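PDB 6CQK: SsDNA-binding protein essential for mitochondrial genome maintenance from Saccharomyces cerevisiae, which binds single-stranded DNA preferentially and cooperatively, takes part in mitochondrial DNA replication and stimulates the PIF1 helicase. Local coordinates for residues 7-12 / 65-70; 25-30 / 48-53; 29-34 / 42-47; 71-76 / 93-98. All coordinates share one frame; numbering follows the deposited sequence.

Contact 1 (7-12 / 65-70); sequences SIVGRI and GALVYV
Val9 reaches both Tyr69 and Leu67, one methyl for each. Its CG2 lies in the plane of the Tyr69 ring, at the edge, 3.7 Å from CD2. With CG1 anti to the backbone N (chi1 174°), that other methyl comes to 3.8 Å from Leu67 CD1. Away from Val9, Ile12 CD1 meets Val68 CG1 at 3.9 Å, the two side chains crossing at about a right angle; branched residues suit this buried layer because their short, stiff chains fill it close to the backbone. The antiparallel backbone pairing joins strand 3-20 to strand 67-77, the first-to-fourth-strand seam that closes the OB-fold barrel. Ile8 with Val70 and Gly10 with Val68 are hydrogen-bonded pairs, and the bond from Val68 N to Gly10 O (2.9 Å) is nearly straight. Beyond them Gly65 N bonds to Ile12 O at 2.8 Å; Gly65 has a phi of 83°, readily adopted by glycine. Arg11 CG lies beside Gly65 O, and the bends at chi2 and chi3 beyond it carry NH2 to a salt bridge with Asp2 of the second subunit. Tyr69 OH is held by Glu71 OE2, while its ring meets Phe3 of the third subunit.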
loop_
_atom_site.group_PDB
_atom_site.type_symbol
_atom_site.label_atom_id
_atom_site.label_comp_id
_atom_site.label_asym_id
_atom_site.label_seq_id
_atom_site.Cartn_x
_atom_site.Cartn_y
_atom_site.Cartn_z
ATOM N N SER A 7 -3.720 -3.472 3.760
ATOM C CA SER A 7 -2.449 -3.576 4.471
ATOM C C SER A 7 -2.772 -3.248 5.906
ATOM O O SER A 7 -3.459 -2.280 6.155
ATOM C CB SER A 7 -1.421 -2.594 3.912
ATOM O OG SER A 7 -1.424 -2.633 2.488
ATOM N N ILE A 8 -2.299 -4.084 6.827
ATOM C CA ILE A 8 -2.547 -3.922 8.233
ATOM C C ILE A 8 -1.255 -3.964 9.003
ATOM O O ILE A 8 -0.391 -4.783 8.752
ATOM C CB ILE A 8 -3.387 -5.068 8.704
ATOM C CG1 ILE A 8 -4.753 -5.022 8.034
ATOM C CG2 ILE A 8 -3.572 -5.025 10.228
ATOM C CD1 ILE A 8 -5.351 -6.391 7.899
ATOM N N VAL A 9 -1.104 -3.056 9.942
ATOM C CA VAL A 9 -0.152 -3.235 11.007
ATOM C C VAL A 9 -0.879 -3.409 12.306
ATOM O O VAL A 9 -1.720 -2.552 12.703
ATOM C CB VAL A 9 0.802 -2.055 11.141
ATOM C CG1 VAL A 9 1.684 -2.222 12.381
ATOM C CG2 VAL A 9 1.708 -2.027 9.947
ATOM N N GLY A 10 -0.495 -4.467 12.995
ATOM C CA GLY A 10 -1.176 -4.824 14.200
ATOM C C GLY A 10 -0.594 -6.016 14.867
ATOM O O GLY A 10 0.450 -6.529 14.463
ATOM N N ARG A 11 -1.265 -6.479 15.912
ATOM C CA ARG A 11 -0.722 -7.551 16.707
ATOM C C ARG A 11 -1.539 -8.788 16.529
ATOM O O ARG A 11 -2.759 -8.724 16.399
ATOM C CB ARG A 11 -0.667 -7.155 18.184
ATOM C CG ARG A 11 0.695 -6.591 18.588
ATOM C CD ARG A 11 0.632 -5.526 19.598
ATOM N NE ARG A 11 0.315 -4.320 18.831
ATOM C CZ ARG A 11 0.115 -3.134 19.385
ATOM N NH1 ARG A 11 0.210 -2.973 20.721
ATOM N NH2 ARG A 11 -0.178 -2.109 18.606
ATOM N N ILE A 12 -0.875 -9.922 16.543
ATOM C CA ILE A 12 -1.583 -11.177 16.401
ATOM C C ILE A 12 -2.336 -11.504 17.651
ATOM O O ILE A 12 -1.715 -11.679 18.676
ATOM C CB ILE A 12 -0.632 -12.304 15.958
ATOM C CG1 ILE A 12 -0.258 -11.969 14.497
ATOM C CG2 ILE A 12 -1.300 -13.655 16.122
ATOM C CD1 ILE A 12 0.550 -13.002 13.777
ATOM N N GLY A 65 0.806 -12.283 19.824
ATOM C CA GLY A 65 1.216 -10.946 20.250
ATOM C C GLY A 65 2.235 -10.267 19.345
ATOM O O GLY A 65 2.642 -9.123 19.591
ATOM N N ALA A 66 2.686 -10.967 18.313
ATOM C CA ALA A 66 3.614 -10.378 17.356
ATOM C C ALA A 66 3.056 -9.179 16.609
ATOM O O ALA A 66 1.953 -9.228 16.065
ATOM C CB ALA A 66 4.014 -11.404 16.347
ATOM N N LEU A 67 3.815 -8.087 16.628
ATOM C CA LEU A 67 3.575 -6.972 15.703
ATOM C C LEU A 67 3.961 -7.416 14.300
ATOM O O LEU A 67 5.118 -7.780 14.068
ATOM C CB LEU A 67 4.385 -5.739 16.083
ATOM C CG LEU A 67 4.043 -4.476 15.322
ATOM C CD1 LEU A 67 2.623 -4.058 15.605
ATOM C CD2 LEU A 67 4.980 -3.328 15.644
ATOM N N VAL A 68 2.978 -7.385 13.403
ATOM C CA VAL A 68 3.145 -7.794 12.010
ATOM C C VAL A 68 2.701 -6.710 11.036
ATOM O O VAL A 68 1.914 -5.825 11.390
ATOM C CB VAL A 68 2.341 -9.041 11.681
ATOM C CG1 VAL A 68 2.877 -10.160 12.483
ATOM C CG2 VAL A 68 0.856 -8.873 11.956
ATOM N N TYR A 69 3.194 -6.784 9.803
ATOM C CA TYR A 69 2.651 -5.964 8.683
ATOM C C TYR A 69 2.168 -6.970 7.665
ATOM O O TYR A 69 2.978 -7.721 7.149
ATOM C CB TYR A 69 3.709 -5.036 8.107
ATOM C CG TYR A 69 3.385 -4.460 6.765
ATOM C CD1 TYR A 69 3.737 -5.107 5.603
ATOM C CD2 TYR A 69 2.768 -3.247 6.650
ATOM C CE1 TYR A 69 3.467 -4.571 4.372
ATOM C CE2 TYR A 69 2.464 -2.714 5.421
ATOM C CZ TYR A 69 2.822 -3.378 4.286
ATOM O OH TYR A 69 2.523 -2.788 3.065
ATOM N N VAL A 70 0.856 -7.048 7.463
ATOM C CA VAL A 70 0.249 -8.042 6.596
ATOM C C VAL A 70 -0.367 -7.334 5.423
ATOM O O VAL A 70 -0.927 -6.234 5.556
ATOM C CB VAL A 70 -0.858 -8.775 7.299
ATOM C CG1 VAL A 70 -1.678 -9.609 6.329
ATOM C CG2 VAL A 70 -0.299 -9.602 8.444
#

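Contact 2 (25-30 / 48-53)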
loop_
_atom_site.group_PDB
_atom_site.type_symbol
_atom_site.label_atom_id
_atom_site.label_comp_id
_atom_site.label_asym_id
_atom_site.label_seq_id
_atom_site.Cartn_x
_atom_site.Cartn_y
_atom_site.Cartn_z
ATOM N N ASN A 25 -8.702 -27.177 0.187
ATOM C CA ASN A 25 -7.429 -26.677 0.625
ATOM C C ASN A 25 -7.295 -26.458 2.131
ATOM O O ASN A 25 -8.210 -26.067 2.811
ATOM C CB ASN A 25 -7.150 -25.361 -0.084
ATOM C CG ASN A 25 -6.744 -25.578 -1.501
ATOM O OD1 ASN A 25 -7.606 -25.582 -2.361
ATOM N ND2 ASN A 25 -5.458 -25.819 -1.761
ATOM N N ARG A 26 -6.103 -26.726 2.609
ATOM C CA ARG A 26 -5.755 -26.383 3.939
ATOM C C ARG A 26 -5.557 -24.942 3.963
ATOM O O ARG A 26 -4.774 -24.424 3.158
ATOM C CB ARG A 26 -4.428 -26.934 4.416
ATOM C CG ARG A 26 -4.513 -28.378 4.705
ATOM C CD ARG A 26 -5.683 -28.650 5.663
ATOM N NE ARG A 26 -5.165 -28.797 7.010
ATOM C CZ ARG A 26 -5.928 -29.052 8.068
ATOM N NH1 ARG A 26 -7.266 -29.094 7.982
ATOM N NH2 ARG A 26 -5.350 -29.232 9.254
ATOM N N TYR A 27 -6.180 -24.325 4.963
ATOM C CA TYR A 27 -5.839 -22.976 5.308
ATOM C C TYR A 27 -5.753 -22.722 6.767
ATOM O O TYR A 27 -6.411 -23.399 7.594
ATOM C CB TYR A 27 -6.838 -22.055 4.738
ATOM C CG TYR A 27 -8.238 -22.088 5.359
ATOM C CD1 TYR A 27 -8.636 -21.216 6.387
ATOM C CD2 TYR A 27 -9.206 -22.940 4.844
ATOM C CE1 TYR A 27 -9.952 -21.217 6.894
ATOM C CE2 TYR A 27 -10.525 -22.931 5.315
ATOM C CZ TYR A 27 -10.893 -22.077 6.335
ATOM O OH TYR A 27 -12.174 -22.164 6.810
ATOM N N LEU A 28 -4.985 -21.684 7.057
ATOM C CA LEU A 28 -4.763 -21.212 8.400
ATOM C C LEU A 28 -5.604 -19.958 8.669
ATOM O O LEU A 28 -5.825 -19.145 7.781
ATOM C CB LEU A 28 -3.289 -20.933 8.522
ATOM C CG LEU A 28 -2.738 -20.890 9.921
ATOM C CD1 LEU A 28 -3.045 -22.184 10.679
ATOM C CD2 LEU A 28 -1.237 -20.626 9.870
ATOM N N LYS A 29 -6.159 -19.862 9.873
ATOM C CA LYS A 29 -6.990 -18.695 10.319
ATOM C C LYS A 29 -6.340 -18.074 11.536
ATOM O O LYS A 29 -5.813 -18.786 12.376
ATOM C CB LYS A 29 -8.450 -19.083 10.700
ATOM C CG LYS A 29 -9.522 -18.843 9.602
ATOM C CD LYS A 29 -10.219 -17.464 9.715
ATOM C CE LYS A 29 -10.938 -17.088 8.432
ATOM N NZ LYS A 29 -12.039 -18.029 8.077
ATOM N N TYR A 30 -6.300 -16.757 11.569
ATOM C CA TYR A 30 -5.893 -16.025 12.744
ATOM C C TYR A 30 -6.440 -14.617 12.624
ATOM O O TYR A 30 -6.873 -14.184 11.540
ATOM C CB TYR A 30 -4.370 -16.022 12.929
ATOM C CG TYR A 30 -3.586 -15.153 11.946
ATOM C CD1 TYR A 30 -3.194 -15.623 10.697
ATOM C CD2 TYR A 30 -3.233 -13.860 12.276
ATOM C CE1 TYR A 30 -2.483 -14.835 9.819
ATOM C CE2 TYR A 30 -2.519 -13.083 11.376
ATOM C CZ TYR A 30 -2.154 -13.578 10.143
ATOM O OH TYR A 30 -1.504 -12.733 9.233
ATOM N N THR A 48 -6.967 -15.151 6.369
ATOM C CA THR A 48 -7.019 -16.497 5.883
ATOM C C THR A 48 -5.715 -16.654 5.180
ATOM O O THR A 48 -5.302 -15.777 4.478
ATOM C CB THR A 48 -8.193 -16.658 4.890
ATOM O OG1 THR A 48 -9.440 -16.362 5.552
ATOM C CG2 THR A 48 -8.262 -18.049 4.360
ATOM N N VAL A 49 -5.080 -17.787 5.359
ATOM C CA VAL A 49 -3.825 -18.091 4.697
ATOM C C VAL A 49 -3.817 -19.435 3.954
ATOM O O VAL A 49 -4.014 -20.513 4.557
ATOM C CB VAL A 49 -2.672 -18.155 5.668
ATOM C CG1 VAL A 49 -1.375 -18.048 4.890
ATOM C CG2 VAL A 49 -2.766 -17.028 6.704
ATOM N N PHE A 50 -3.661 -19.356 2.628
ATOM C CA PHE A 50 -3.460 -20.537 1.826
ATOM C C PHE A 50 -1.990 -20.709 1.494
ATOM O O PHE A 50 -1.546 -21.840 1.477
ATOM C CB PHE A 50 -4.287 -20.496 0.573
ATOM C CG PHE A 50 -5.748 -20.507 0.816
ATOM C CD1 PHE A 50 -6.401 -21.641 1.169
ATOM C CD2 PHE A 50 -6.483 -19.357 0.686
ATOM C CE1 PHE A 50 -7.776 -21.640 1.402
ATOM C CE2 PHE A 50 -7.866 -19.343 0.911
ATOM C CZ PHE A 50 -8.513 -20.498 1.262
ATOM N N ASN A 51 -1.250 -19.646 1.200
ATOM C CA ASN A 51 0.131 -19.780 0.708
ATOM C C ASN A 51 0.928 -20.571 1.699
ATOM O O ASN A 51 1.186 -20.141 2.809
ATOM C CB ASN A 51 0.765 -18.422 0.447
ATOM C CG ASN A 51 2.275 -18.473 0.165
ATOM O OD1 ASN A 51 3.094 -18.794 1.018
ATOM N ND2 ASN A 51 2.640 -18.142 -1.048
ATOM N N GLU A 52 1.263 -21.791 1.285
ATOM C CA GLU A 52 1.786 -22.771 2.221
ATOM C C GLU A 52 3.115 -22.332 2.838
ATOM O O GLU A 52 3.324 -22.548 4.046
ATOM C CB GLU A 52 1.906 -24.143 1.564
ATOM C CG GLU A 52 1.852 -25.283 2.556
ATOM C CD GLU A 52 2.277 -26.532 1.888
ATOM O OE1 GLU A 52 1.423 -27.259 1.365
ATOM O OE2 GLU A 52 3.482 -26.727 1.855
ATOM N N PRO A 53 4.007 -21.724 2.028
ATOM C CA PRO A 53 5.242 -21.232 2.653
ATOM C C PRO A 53 4.954 -20.264 3.814
ATOM O O PRO A 53 5.611 -20.353 4.855
ATOM C CB PRO A 53 5.965 -20.523 1.501
ATOM C CG PRO A 53 5.427 -21.116 0.247
ATOM C CD PRO A 53 4.094 -21.751 0.551
#
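Leu28 and Val49 form the buried, closely packed part of this contact. They are a hydrogen-bonded antiparallel pair: Leu28 N donates to Val49 O at 2.9 Å, and the return bond, from Val49 N to Leu28 O, has the same length. Their CB atoms stand 4.0 Å apart on the buried face. Val49 CG1 is anti to the backbone N (chi1 -163°), which leaves CG2 to meet the edge of the Tyr30 ring, 3.8 Å from CE1. Aliphatic residues suit this face because helix 52-59 packs on it, Ile55 touching both Leu28 and Val49; the polar end of Tyr30 is taken up by Gln94 OE1.

The reverse face is less buried, with Tyr27, Thr48, Lys29 and Phe50 all partly exposed. Tyr27 and Phe50 lie side by side and point the same way, yet their rings are oblique, with centroids 5.6 Å apart and planes at 57°. The closer touch is made by Tyr27 CB, 3.5 Å from Phe50 CE1, while Thr48 CG2 approaches Tyr27 CD1 at 3.8 Å. The bend at chi2 brings Lys29 CE beside Thr48 OG1, and a further turn at chi4 directs NZ; lysine suits a rim where an aliphatic shaft can pack and the amine need not be buried. Asn25 adds little beyond its CB against Phe50. The His19 ring, from strand 3-20, meets that of Tyr27.

After Val49 the chain leaves the sheet, and Asn51, the N-cap, uses OD1 to hold Gln54 N. A second-to-third-strand hairpin running straight into a helix that covers the barrel's end is characteristic of the OB fold.

Contact 3 (29-34 / 42-47); sequences KYSIAS and TNWYNI
Ile47 lies against Tyr30 and Ile32, and its branches share the work. CB sits over one face of the Tyr30 ring, 3.9 Å from the centroid, in a CH-pi contact. From there CG2, anti to the backbone N because chi1 is -54°, reaches the far half of the ring, 3.6 Å from Tyr30 CE1. The CG1 branch also brushes Tyr30 CZ before reaching Ile32: CG1 is 3.7 Å from Ile32 CD1, and the terminal CD1 of Ile47 ends 4.0 Å from that same methyl. A branched aliphatic chain can thus serve an aromatic face and an aliphatic neighbour together.

On the opposite face Ala33 CB lies 3.7 Å from the centroid of the six-membered ring of Trp44, over its face and only 10° off its normal, and Ser31 OG lies at that ring's edge. Alanine is small enough to let the indole lie flat against the sheet. Six backbone bonds knit this hairpin of the second and third OB-fold strands. Tyr45 OH bonds to Ser4 OG of the second subunit.

Outward, strand 3-20 borders 29-34 on its other side, Val68 and Val70 of strand 67-77 cover Ile32 across the barrel interior, and Leu92 and Gln94 of strand 89-99 touch Ile47.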
loop_
_atom_site.group_PDB
_atom_site.type_symbol
_atom_site.label_atom_id
_atom_site.label_comp_id
_atom_site.label_asym_id
_atom_site.label_seq_id
_atom_site.Cartn_x
_atom_site.Cartn_y
_atom_site.Cartn_z
ATOM N N LYS A 29 -6.159 -19.862 9.873
ATOM C CA LYS A 29 -6.990 -18.695 10.319
ATOM C C LYS A 29 -6.340 -18.074 11.536
ATOM O O LYS A 29 -5.813 -18.786 12.376
ATOM C CB LYS A 29 -8.450 -19.083 10.700
ATOM C CG LYS A 29 -9.522 -18.843 9.602
ATOM C CD LYS A 29 -10.219 -17.464 9.715
ATOM C CE LYS A 29 -10.938 -17.088 8.432
ATOM N NZ LYS A 29 -12.039 -18.029 8.077
ATOM N N TYR A 30 -6.300 -16.757 11.569
ATOM C CA TYR A 30 -5.893 -16.025 12.744
ATOM C C TYR A 30 -6.440 -14.617 12.624
ATOM O O TYR A 30 -6.873 -14.184 11.540
ATOM C CB TYR A 30 -4.370 -16.022 12.929
ATOM C CG TYR A 30 -3.586 -15.153 11.946
ATOM C CD1 TYR A 30 -3.194 -15.623 10.697
ATOM C CD2 TYR A 30 -3.233 -13.860 12.276
ATOM C CE1 TYR A 30 -2.483 -14.835 9.819
ATOM C CE2 TYR A 30 -2.519 -13.083 11.376
ATOM C CZ TYR A 30 -2.154 -13.578 10.143
ATOM O OH TYR A 30 -1.504 -12.733 9.233
ATOM N N SER A 31 -6.462 -13.922 13.745
ATOM C CA SER A 31 -6.956 -12.558 13.783
ATOM C C SER A 31 -5.845 -11.583 14.247
ATOM O O SER A 31 -4.951 -11.988 14.991
ATOM C CB SER A 31 -8.175 -12.459 14.683
ATOM O OG SER A 31 -7.870 -13.031 15.940
ATOM N N ILE A 32 -5.879 -10.360 13.681
ATOM C CA ILE A 32 -4.973 -9.296 14.003
ATOM C C ILE A 32 -5.809 -8.243 14.729
ATOM O O ILE A 32 -6.822 -7.800 14.201
ATOM C CB ILE A 32 -4.365 -8.664 12.699
ATOM C CG1 ILE A 32 -3.538 -9.696 11.954
ATOM C CG2 ILE A 32 -3.461 -7.459 13.010
ATOM C CD1 ILE A 32 -3.024 -9.221 10.626
ATOM N N ALA A 33 -5.353 -7.832 15.894
ATOM C CA ALA A 33 -5.913 -6.691 16.544
ATOM C C ALA A 33 -5.097 -5.493 16.144
ATOM O O ALA A 33 -3.891 -5.480 16.388
ATOM C CB ALA A 33 -5.864 -6.869 18.045
ATOM N N SER A 34 -5.731 -4.488 15.536
ATOM C CA SER A 34 -5.042 -3.291 15.076
ATOM C C SER A 34 -5.769 -2.173 15.723
ATOM O O SER A 34 -6.967 -1.990 15.535
ATOM C CB SER A 34 -5.115 -3.138 13.565
ATOM O OG SER A 34 -4.813 -1.845 13.111
ATOM N N THR A 42 -10.458 -0.981 18.539
ATOM C CA THR A 42 -9.502 -1.934 18.130
ATOM C C THR A 42 -10.217 -2.723 17.093
ATOM O O THR A 42 -11.265 -3.270 17.305
ATOM C CB THR A 42 -8.885 -2.776 19.263
ATOM O OG1 THR A 42 -8.539 -4.041 18.738
ATOM C CG2 THR A 42 -9.852 -3.015 20.400
ATOM N N ASN A 43 -9.636 -2.669 15.902
ATOM C CA ASN A 43 -10.156 -3.335 14.751
ATOM C C ASN A 43 -9.610 -4.756 14.737
ATOM O O ASN A 43 -8.396 -4.942 14.661
ATOM C CB ASN A 43 -9.745 -2.566 13.503
ATOM C CG ASN A 43 -10.221 -1.140 13.544
ATOM O OD1 ASN A 43 -11.422 -0.901 13.506
ATOM N ND2 ASN A 43 -9.315 -0.198 13.610
ATOM N N TRP A 44 -10.519 -5.732 14.748
ATOM C CA TRP A 44 -10.143 -7.135 14.625
ATOM C C TRP A 44 -10.347 -7.583 13.181
ATOM O O TRP A 44 -11.409 -7.313 12.598
ATOM C CB TRP A 44 -11.021 -7.963 15.542
ATOM C CG TRP A 44 -10.671 -7.699 16.946
ATOM C CD1 TRP A 44 -11.152 -6.717 17.773
ATOM C CD2 TRP A 44 -9.691 -8.411 17.692
ATOM N NE1 TRP A 44 -10.529 -6.798 19.005
ATOM C CE2 TRP A 44 -9.643 -7.843 18.988
ATOM C CE3 TRP A 44 -8.857 -9.505 17.393
ATOM C CZ2 TRP A 44 -8.780 -8.301 19.943
ATOM C CZ3 TRP A 44 -8.024 -10.000 18.386
ATOM C CH2 TRP A 44 -7.986 -9.408 19.633
ATOM N N TYR A 45 -9.338 -8.192 12.584
ATOM C CA TYR A 45 -9.416 -8.576 11.161
ATOM C C TYR A 45 -9.026 -10.012 11.091
ATOM O O TYR A 45 -8.003 -10.385 11.694
ATOM C CB TYR A 45 -8.441 -7.760 10.313
ATOM C CG TYR A 45 -8.789 -6.301 10.192
ATOM C CD1 TYR A 45 -9.900 -5.905 9.472
ATOM C CD2 TYR A 45 -7.990 -5.294 10.783
ATOM C CE1 TYR A 45 -10.238 -4.526 9.362
ATOM C CE2 TYR A 45 -8.333 -3.936 10.695
ATOM C CZ TYR A 45 -9.461 -3.554 9.990
ATOM O OH TYR A 45 -9.824 -2.251 9.800
ATOM N N ASN A 46 -9.866 -10.823 10.454
ATOM C CA ASN A 46 -9.599 -12.238 10.344
ATOM C C ASN A 46 -8.953 -12.534 9.024
ATOM O O ASN A 46 -9.465 -12.130 7.959
ATOM C CB ASN A 46 -10.875 -13.003 10.439
ATOM C CG ASN A 46 -11.595 -12.714 11.736
ATOM O OD1 ASN A 46 -11.055 -12.957 12.839
ATOM N ND2 ASN A 46 -12.812 -12.193 11.640
ATOM N N ILE A 47 -7.785 -13.140 9.134
ATOM C CA ILE A 47 -6.905 -13.388 8.028
ATOM C C ILE A 47 -6.991 -14.862 7.675
ATOM O O ILE A 47 -7.073 -15.704 8.573
ATOM C CB ILE A 47 -5.437 -13.146 8.438
ATOM C CG1 ILE A 47 -5.266 -11.754 9.018
ATOM C CG2 ILE A 47 -4.501 -13.368 7.260
ATOM C CD1 ILE A 47 -5.827 -10.636 8.157
#

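Contact 4 (71-76 / 93-98); sequences EADAAN and VQKDIN
The Glu71 and Asp96 side chains run side by side and point the same way, but their carboxylate planes are turned 78° apart. Glu71 OE1 meets the aliphatic CB of Asp96 at 3.6 Å, whereas OE1 and Asp96 OD2 stay 4.3 Å apart; the two like charges would probably disfavour a closer approach. Acids suit this partly exposed face, and Glu71 OE2 has a partner in Tyr69 OH. Further along, the Asp73 side chain crosses that of Lys95 at about a right angle, with OD2 beside its methylenes. Bent at chi2 (-36°), the lysine carries NZ to 4.4 Å from Asp73 OD2, beyond a salt bridge, though some attraction is likely.

The backbone here forms a classic beta bulge: Lys95 and Asp96 both face Glu71. Glu71 O accepts Lys95 N at 2.8 Å and, weakly, Asp96 N at 3.3 Å. Regular pairing resumes as Val93 N bonds to Asp73 O at 2.8 Å. Ala72 and Gln94 form a non-hydrogen-bonded pair; a small residue suits the buried face to which Ala72 CB points.

In this hairpin of strands 67-77 and 89-99, strand 3-20 pairs with the other edge of 71-76 and strand 43-49 lies beside 93-98. Helix 52-59 packs through Leu58 on Gln94 and Ile97.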
loop_
_atom_site.group_PDB
_atom_site.type_symbol
_atom_site.label_atom_id
_atom_site.label_comp_id
_atom_site.label_asym_id
_atom_site.label_seq_id
_atom_site.Cartn_x
_atom_site.Cartn_y
_atom_site.Cartn_z
ATOM N N GLU A 71 -0.219 -7.929 4.243
ATOM C CA GLU A 71 -0.956 -7.484 3.061
ATOM C C GLU A 71 -1.859 -8.626 2.654
ATOM O O GLU A 71 -1.442 -9.746 2.659
ATOM C CB GLU A 71 -0.034 -7.205 1.910
ATOM C CG GLU A 71 0.856 -6.039 2.132
ATOM C CD GLU A 71 1.882 -5.878 1.055
ATOM O OE1 GLU A 71 2.503 -6.867 0.558
ATOM O OE2 GLU A 71 2.029 -4.688 0.735
ATOM N N ALA A 72 -3.101 -8.326 2.338
ATOM C CA ALA A 72 -4.068 -9.362 2.091
ATOM C C ALA A 72 -5.047 -8.934 0.993
ATOM O O ALA A 72 -5.477 -7.779 0.950
ATOM C CB ALA A 72 -4.842 -9.685 3.414
ATOM N N ASP A 73 -5.445 -9.889 0.164
ATOM C CA ASP A 73 -6.518 -9.634 -0.791
ATOM C C ASP A 73 -7.839 -9.617 -0.094
ATOM O O ASP A 73 -8.114 -10.509 0.715
ATOM C CB ASP A 73 -6.484 -10.647 -1.953
ATOM C CG ASP A 73 -5.414 -10.282 -2.957
ATOM O OD1 ASP A 73 -5.264 -9.066 -3.253
ATOM O OD2 ASP A 73 -4.636 -11.147 -3.379
ATOM N N ALA A 74 -8.629 -8.609 -0.385
ATOM C CA ALA A 74 -9.928 -8.438 0.232
ATOM C C ALA A 74 -11.094 -8.748 -0.686
ATOM O O ALA A 74 -11.087 -8.324 -1.839
ATOM C CB ALA A 74 -10.078 -7.001 0.734
ATOM N N ALA A 75 -12.095 -9.445 -0.154
ATOM C CA ALA A 75 -13.382 -9.659 -0.831
ATOM C C ALA A 75 -14.525 -9.610 0.148
ATOM O O ALA A 75 -14.305 -9.715 1.332
ATOM C CB ALA A 75 -13.390 -11.007 -1.481
ATOM N N ASN A 76 -15.731 -9.443 -0.366
ATOM C CA ASN A 76 -16.936 -9.464 0.422
ATOM C C ASN A 76 -17.690 -10.686 0.031
ATOM O O ASN A 76 -17.912 -10.866 -1.128
ATOM C CB ASN A 76 -17.744 -8.170 0.185
ATOM C CG ASN A 76 -17.369 -7.036 1.174
ATOM O OD1 ASN A 76 -16.905 -7.251 2.322
ATOM N ND2 ASN A 76 -17.587 -5.809 0.730
ATOM N N VAL A 93 -7.407 -12.562 2.473
ATOM C CA VAL A 93 -6.550 -13.692 2.198
ATOM C C VAL A 93 -5.165 -13.199 2.098
ATOM O O VAL A 93 -4.888 -12.282 1.311
ATOM C CB VAL A 93 -6.965 -14.384 0.914
ATOM C CG1 VAL A 93 -5.949 -15.443 0.565
ATOM C CG2 VAL A 93 -8.336 -15.007 1.120
ATOM N N GLN A 94 -4.301 -13.735 2.949
ATOM C CA GLN A 94 -2.950 -13.195 3.133
ATOM C C GLN A 94 -2.091 -13.335 1.878
ATOM O O GLN A 94 -2.110 -14.356 1.270
ATOM C CB GLN A 94 -2.284 -13.896 4.310
ATOM C CG GLN A 94 -0.883 -13.413 4.590
ATOM C CD GLN A 94 -0.291 -13.974 5.865
ATOM O OE1 GLN A 94 -0.946 -14.017 6.905
ATOM N NE2 GLN A 94 0.945 -14.412 5.788
ATOM N N LYS A 95 -1.392 -12.275 1.479
ATOM C CA LYS A 95 -0.441 -12.285 0.358
ATOM C C LYS A 95 1.003 -12.131 0.793
ATOM O O LYS A 95 1.916 -12.572 0.141
ATOM C CB LYS A 95 -0.862 -11.211 -0.647
ATOM C CG LYS A 95 -2.115 -11.557 -1.444
ATOM C CD LYS A 95 -2.124 -13.082 -1.753
ATOM C CE LYS A 95 -3.419 -13.688 -2.283
ATOM N NZ LYS A 95 -3.606 -15.136 -1.974
ATOM N N ASP A 96 1.222 -11.588 1.964
ATOM C CA ASP A 96 2.554 -11.363 2.420
ATOM C C ASP A 96 2.563 -11.067 3.871
ATOM O O ASP A 96 1.563 -10.586 4.355
ATOM C CB ASP A 96 3.111 -10.193 1.663
ATOM C CG ASP A 96 4.301 -10.549 1.000
ATOM O OD1 ASP A 96 5.312 -10.820 1.693
ATOM O OD2 ASP A 96 4.136 -10.722 -0.215
ATOM N N ILE A 97 3.642 -11.392 4.567
ATOM C CA ILE A 97 3.754 -11.005 5.935
ATOM C C ILE A 97 5.145 -10.575 6.257
ATOM O O ILE A 97 6.088 -11.168 5.789
ATOM C CB ILE A 97 3.228 -12.075 6.919
ATOM C CG1 ILE A 97 3.452 -11.607 8.372
ATOM C CG2 ILE A 97 3.841 -13.420 6.702
ATOM C CD1 ILE A 97 2.526 -12.272 9.353
ATOM N N ASN A 98 5.253 -9.505 7.049
ATOM C CA ASN A 98 6.492 -9.010 7.649
ATOM C C ASN A 98 6.386 -9.144 9.180
ATOM O O ASN A 98 5.432 -8.679 9.791
ATOM C CB ASN A 98 6.626 -7.558 7.244
ATOM C CG ASN A 98 8.021 -7.191 6.945
ATOM O OD1 ASN A 98 8.790 -7.020 7.868
ATOM N ND2 ASN A 98 8.369 -7.016 5.665
#

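Strand 3-20 supplies 7-12 early in the chain, but contact 1 closes only when 65-70 arrives, making a long loop that encloses contacts 2 and 3. Those two belong to one hairpin, strands 26-34 and 43-49: contact 3 lies nearer its turn, within the span of contact 2, and they share Lys29 and Tyr30. Contact 4 follows in series, closing the hairpin of strands 67-77 and 89-99, and no spans cross. Arg11 O bonds to Ala33 N, tying strand 3-20 to the first hairpin and joining contacts 1 and 3; Thr48 O bonds to Gln94 N, tying the two hairpins and joining contacts 2 and 4. Contact 1 closes the barrel, and Tyr30 OH reaches Gln94 OE1 through its interior.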